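Local coordinates for angiopoietin-related protein 3 (Homo sapiens, PDB 6EUA), which raises plasma triglycerides by inhibiting lipoprotein lipase, and is represented here by its fibrinogen-like C-terminal domain, which suffices for endothelial cell adhesion, at residues 15-19 and 20-24; 67-70 and 71-75. One frame throughout, in Å; residues are numbered along the deposited sequence.

Interaction 1: residues 15-19 and 20-24; sequences TIYNR and GEHTS
Tyr-17 and His-22 lie ring on ring where helix 13-18 ends and the chain doubles back. This is an offset stack, with centroids 3.8 Å apart and planes at 13°. His-22 CD2 sits over the middle of the tyrosine face, 3.4 Å from Tyr-17 CE2. CG of Tyr-17 is anti to the backbone N (chi1 -176°), which stands the ring up beside the returning loop. The turn between them is a Schellman motif. Gly-20 N donates to Tyr-17 O at 2.8 Å, from above the carbonyl plane. Glu-21 N reaches back to Ile-16 O in a weak bond of 3.3 Å. Gly-20 has the positive phi (107°) the motif needs, and a side chain there would be jammed against the preceding carbonyl. On the inner side Ile-16 CG2 packs on Glu-21 CB at 3.7 Å. Tyr-17 CA also makes a CA-H...O contact of 3.3 Å with Glu-21 O. This part is tight.

The outer side is looser. Asn-18 and Arg-19 are exposed, and the arginine runs away from the turn, its NH1 bonded to Met-8 O. Water 1 bridges Asn-18 O and His-22 NE2. The Glu-21 carboxylate turns to a subunit interface instead: OE1 accepts from His-38 N of the second subunit.

Backbone bonds close the helix end. The ring stack and one water join His-22 to it, and Gly-72 of the second subunit packs on the histidine as well. The turn thus rests on main-chain bonds, a positive-phi glycine and stacking, so its geometry probably depends little on charge.

Interaction 2: residues 67-70 and 71-75; sequences ENYK and YGFGR
Lys-70 lays its aliphatic chain along the ring of Tyr-71, and Glu-67 meets the same ring at its edge. Tyr-71 can be followed outward. CB and CG pass near Glu-67 O, and CD2 comes within 3.2 Å of that same Glu-67 O. CE2 meets Glu-67 OE2 at 3.3 Å, in the ring plane. Over one face, Lys-70 CD lies 3.3 Å from Tyr-71 CZ, a CH-pi contact displaced toward the rim. At the tip, Tyr-71 OH is 3.6 Å from Lys-70 CD. With CG of Lys-70 anti to its own N (chi1 167°), the lysine runs side by side with the tyrosine; its NZ goes on to Tyr-125 OH. Were Tyr-71 an alanine, the Lys-70 methylenes would probably lose the ring face they lie on, and the Glu-67 carboxylate its edge contact, so the latter could turn more freely.

Two main-chain bonds finish the helix. Tyr-71 N donates to Glu-67 O at 2.9 Å, nearly in line with the carbonyl, and Gly-72 N to Asn-68 O at 2.8 Å. Gly-72 then leaves helical angles with positive phi, a conformation that calls for glycine. On the buried side Phe-73 points an edge at the face of Tyr-69, a T-shaped pair with planes at 84° and CZ to CZ 3.6 Å.

Trp-81 of strand 80-81 meets both of these rings, and Phe-62 and Phe-148 extend the aromatic cluster. Helix 66-71 is thereby joined to strand 73-74, which pairs with strand 80-81 in the main antiparallel sheet and, through Gly-74, bonds to the third subunit.

How the interactions relate
From the N terminus, the chain first makes helix 13-18, and interaction 1 closes its C-terminal turn on the way to strand 25-29. It then runs through strands 37-44 and 47-55 before helix 66-71, where interaction 2 closes a second helix end and leads into strand 73-74. The two follow in series; neither nests in nor crosses the other. Within one chain the nearest atoms of interaction 1 and interaction 2 are about 13 Å apart. The assembly brings them together: His-22 packs on Gly-72 of the second subunit, and Tyr-71 on His-22 of the third. Both helix ends of this fibrinogen-like domain therefore also serve the contact between subunits.

Interaction 1: residues 15-19 and 20-24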
# COMPACT_ATOMS: atom_id res chain seq x y z
N THR A 15 10.08 4.72 -17.61
CA THR A 15 9.18 5.49 -18.45
C THR A 15 7.98 6.00 -17.65
O THR A 15 7.40 7.04 -17.98
CB THR A 15 8.72 4.64 -19.62
OG1 THR A 15 7.55 3.91 -19.26
CG2 THR A 15 9.79 3.62 -20.02
N ILE A 16 7.58 5.29 -16.60
CA ILE A 16 6.59 5.83 -15.69
C ILE A 16 7.11 7.12 -15.06
O ILE A 16 6.40 8.14 -15.02
CB ILE A 16 6.19 4.78 -14.63
CG1 ILE A 16 5.23 3.78 -15.25
CG2 ILE A 16 5.57 5.44 -13.41
CD1 ILE A 16 4.97 2.59 -14.42
N TYR A 17 8.35 7.10 -14.56
CA TYR A 17 8.95 8.30 -13.99
C TYR A 17 9.03 9.41 -15.03
O TYR A 17 8.56 10.53 -14.79
CB TYR A 17 10.33 7.97 -13.42
CG TYR A 17 11.01 9.13 -12.74
CD1 TYR A 17 11.78 10.03 -13.46
CD2 TYR A 17 10.88 9.33 -11.36
CE1 TYR A 17 12.40 11.09 -12.85
CE2 TYR A 17 11.51 10.41 -10.73
CZ TYR A 17 12.27 11.27 -11.49
OH TYR A 17 12.90 12.34 -10.90
N ASN A 18 9.58 9.11 -16.21
CA ASN A 18 9.74 10.17 -17.21
C ASN A 18 8.41 10.76 -17.66
O ASN A 18 8.38 11.89 -18.13
CB ASN A 18 10.52 9.65 -18.43
CG ASN A 18 11.90 9.16 -18.06
OD1 ASN A 18 12.42 9.50 -17.00
ND2 ASN A 18 12.52 8.38 -18.94
N ARG A 19 7.30 10.04 -17.49
CA ARG A 19 5.98 10.56 -17.80
C ARG A 19 5.36 11.35 -16.64
O ARG A 19 4.17 11.69 -16.71
CB ARG A 19 5.05 9.42 -18.20
CG ARG A 19 5.34 8.85 -19.57
CD ARG A 19 4.16 8.06 -20.09
NE ARG A 19 4.57 7.18 -21.18
CZ ARG A 19 3.77 6.28 -21.75
NH1 ARG A 19 2.52 6.14 -21.32
NH2 ARG A 19 4.23 5.52 -22.74
N GLY A 20 6.11 11.62 -15.57
CA GLY A 20 5.65 12.52 -14.54
C GLY A 20 5.22 11.89 -13.23
O GLY A 20 4.82 12.62 -12.32
N GLU A 21 5.28 10.57 -13.09
CA GLU A 21 5.02 9.93 -11.80
C GLU A 21 6.35 9.79 -11.07
O GLU A 21 7.12 8.85 -11.33
CB GLU A 21 4.34 8.58 -11.99
CG GLU A 21 3.18 8.64 -12.96
CD GLU A 21 1.85 8.41 -12.29
OE1 GLU A 21 1.73 8.70 -11.07
OE2 GLU A 21 0.93 7.92 -12.98
N HIS A 22 6.62 10.71 -10.15
CA HIS A 22 7.90 10.74 -9.46
C HIS A 22 7.82 10.17 -8.05
O HIS A 22 8.82 10.19 -7.33
CB HIS A 22 8.45 12.16 -9.43
CG HIS A 22 8.89 12.65 -10.78
ND1 HIS A 22 9.44 13.90 -10.98
CD2 HIS A 22 8.87 12.05 -11.99
CE1 HIS A 22 9.72 14.05 -12.26
NE2 HIS A 22 9.39 12.94 -12.89
N THR A 23 6.67 9.63 -7.67
CA THR A 23 6.50 9.03 -6.35
C THR A 23 6.52 7.51 -6.45
O THR A 23 6.04 6.93 -7.44
CB THR A 23 5.17 9.47 -5.74
OG1 THR A 23 4.13 9.31 -6.71
CG2 THR A 23 5.23 10.95 -5.33
N SER A 24 7.06 6.87 -5.41
CA SER A 24 7.09 5.41 -5.34
C SER A 24 5.70 4.84 -5.09
O SER A 24 4.85 5.47 -4.44
CB SER A 24 8.01 4.95 -4.20
OG SER A 24 9.38 5.17 -4.47
O HOH W 1 10.01 13.43 -15.88

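Interaction 2: residues 67-70 and 71-75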
# COMPACT_ATOMS: atom_id res chain seq x y z
N GLU A 67 7.75 -23.02 -10.33
CA GLU A 67 6.69 -22.30 -11.03
C GLU A 67 6.43 -20.95 -10.37
O GLU A 67 6.34 -19.92 -11.05
CB GLU A 67 5.41 -23.12 -11.08
CG GLU A 67 5.48 -24.35 -11.99
CD GLU A 67 5.71 -24.00 -13.46
OE1 GLU A 67 6.81 -24.30 -13.99
OE2 GLU A 67 4.79 -23.43 -14.08
N ASN A 68 6.36 -20.93 -9.04
CA ASN A 68 6.11 -19.68 -8.34
C ASN A 68 7.28 -18.71 -8.43
O ASN A 68 7.06 -17.49 -8.53
CB ASN A 68 5.72 -19.99 -6.89
CG ASN A 68 4.26 -20.42 -6.78
OD1 ASN A 68 3.46 -20.16 -7.68
ND2 ASN A 68 3.92 -21.11 -5.70
N TYR A 69 8.53 -19.21 -8.41
CA TYR A 69 9.64 -18.29 -8.65
C TYR A 69 9.61 -17.77 -10.09
O TYR A 69 10.06 -16.64 -10.34
CB TYR A 69 10.98 -18.94 -8.31
CG TYR A 69 11.45 -18.62 -6.90
CD1 TYR A 69 11.31 -19.55 -5.87
CD2 TYR A 69 12.01 -17.37 -6.59
CE1 TYR A 69 11.71 -19.26 -4.58
CE2 TYR A 69 12.42 -17.08 -5.29
CZ TYR A 69 12.27 -18.03 -4.28
OH TYR A 69 12.67 -17.75 -2.99
N LYS A 70 9.02 -18.53 -11.01
CA LYS A 70 8.92 -18.05 -12.38
C LYS A 70 7.82 -16.99 -12.55
O LYS A 70 8.02 -15.99 -13.25
CB LYS A 70 8.69 -19.23 -13.32
CG LYS A 70 8.26 -18.87 -14.73
CD LYS A 70 7.75 -20.11 -15.45
CE LYS A 70 8.85 -20.78 -16.25
NZ LYS A 70 9.01 -20.16 -17.59
N TYR A 71 6.66 -17.17 -11.91
CA TYR A 71 5.52 -16.28 -12.15
C TYR A 71 5.27 -15.25 -11.06
O TYR A 71 4.51 -14.30 -11.30
CB TYR A 71 4.25 -17.12 -12.36
CG TYR A 71 4.32 -17.99 -13.60
CD1 TYR A 71 4.44 -17.44 -14.87
CD2 TYR A 71 4.32 -19.38 -13.49
CE1 TYR A 71 4.51 -18.24 -16.00
CE2 TYR A 71 4.39 -20.19 -14.61
CZ TYR A 71 4.49 -19.62 -15.87
OH TYR A 71 4.56 -20.42 -16.98
N GLY A 72 5.89 -15.37 -9.89
CA GLY A 72 5.76 -14.40 -8.83
C GLY A 72 5.05 -14.97 -7.61
O GLY A 72 4.22 -15.88 -7.72
N PHE A 73 5.40 -14.44 -6.44
CA PHE A 73 4.64 -14.73 -5.22
C PHE A 73 4.84 -13.61 -4.21
O PHE A 73 5.80 -12.84 -4.29
CB PHE A 73 5.05 -16.07 -4.57
CG PHE A 73 6.51 -16.13 -4.19
CD1 PHE A 73 6.95 -15.61 -2.97
CD2 PHE A 73 7.43 -16.69 -5.06
CE1 PHE A 73 8.31 -15.68 -2.62
CE2 PHE A 73 8.78 -16.76 -4.73
CZ PHE A 73 9.22 -16.25 -3.51
N GLY A 74 3.93 -13.56 -3.24
CA GLY A 74 3.98 -12.59 -2.16
C GLY A 74 2.94 -11.50 -2.30
O GLY A 74 1.87 -11.69 -2.89
N ARG A 75 3.26 -10.34 -1.72
CA ARG A 75 2.40 -9.16 -1.78
C ARG A 75 3.22 -7.97 -2.27
O ARG A 75 4.30 -7.70 -1.74
CB ARG A 75 1.78 -8.82 -0.42
CG ARG A 75 1.80 -9.93 0.60
CD ARG A 75 1.05 -9.54 1.86
NE ARG A 75 -0.36 -9.94 1.80
CZ ARG A 75 -0.80 -11.17 2.01
NH1 ARG A 75 0.05 -12.15 2.29
NH2 ARG A 75 -2.10 -11.43 1.92
O HOH W 2 3.37 -17.73 -9.23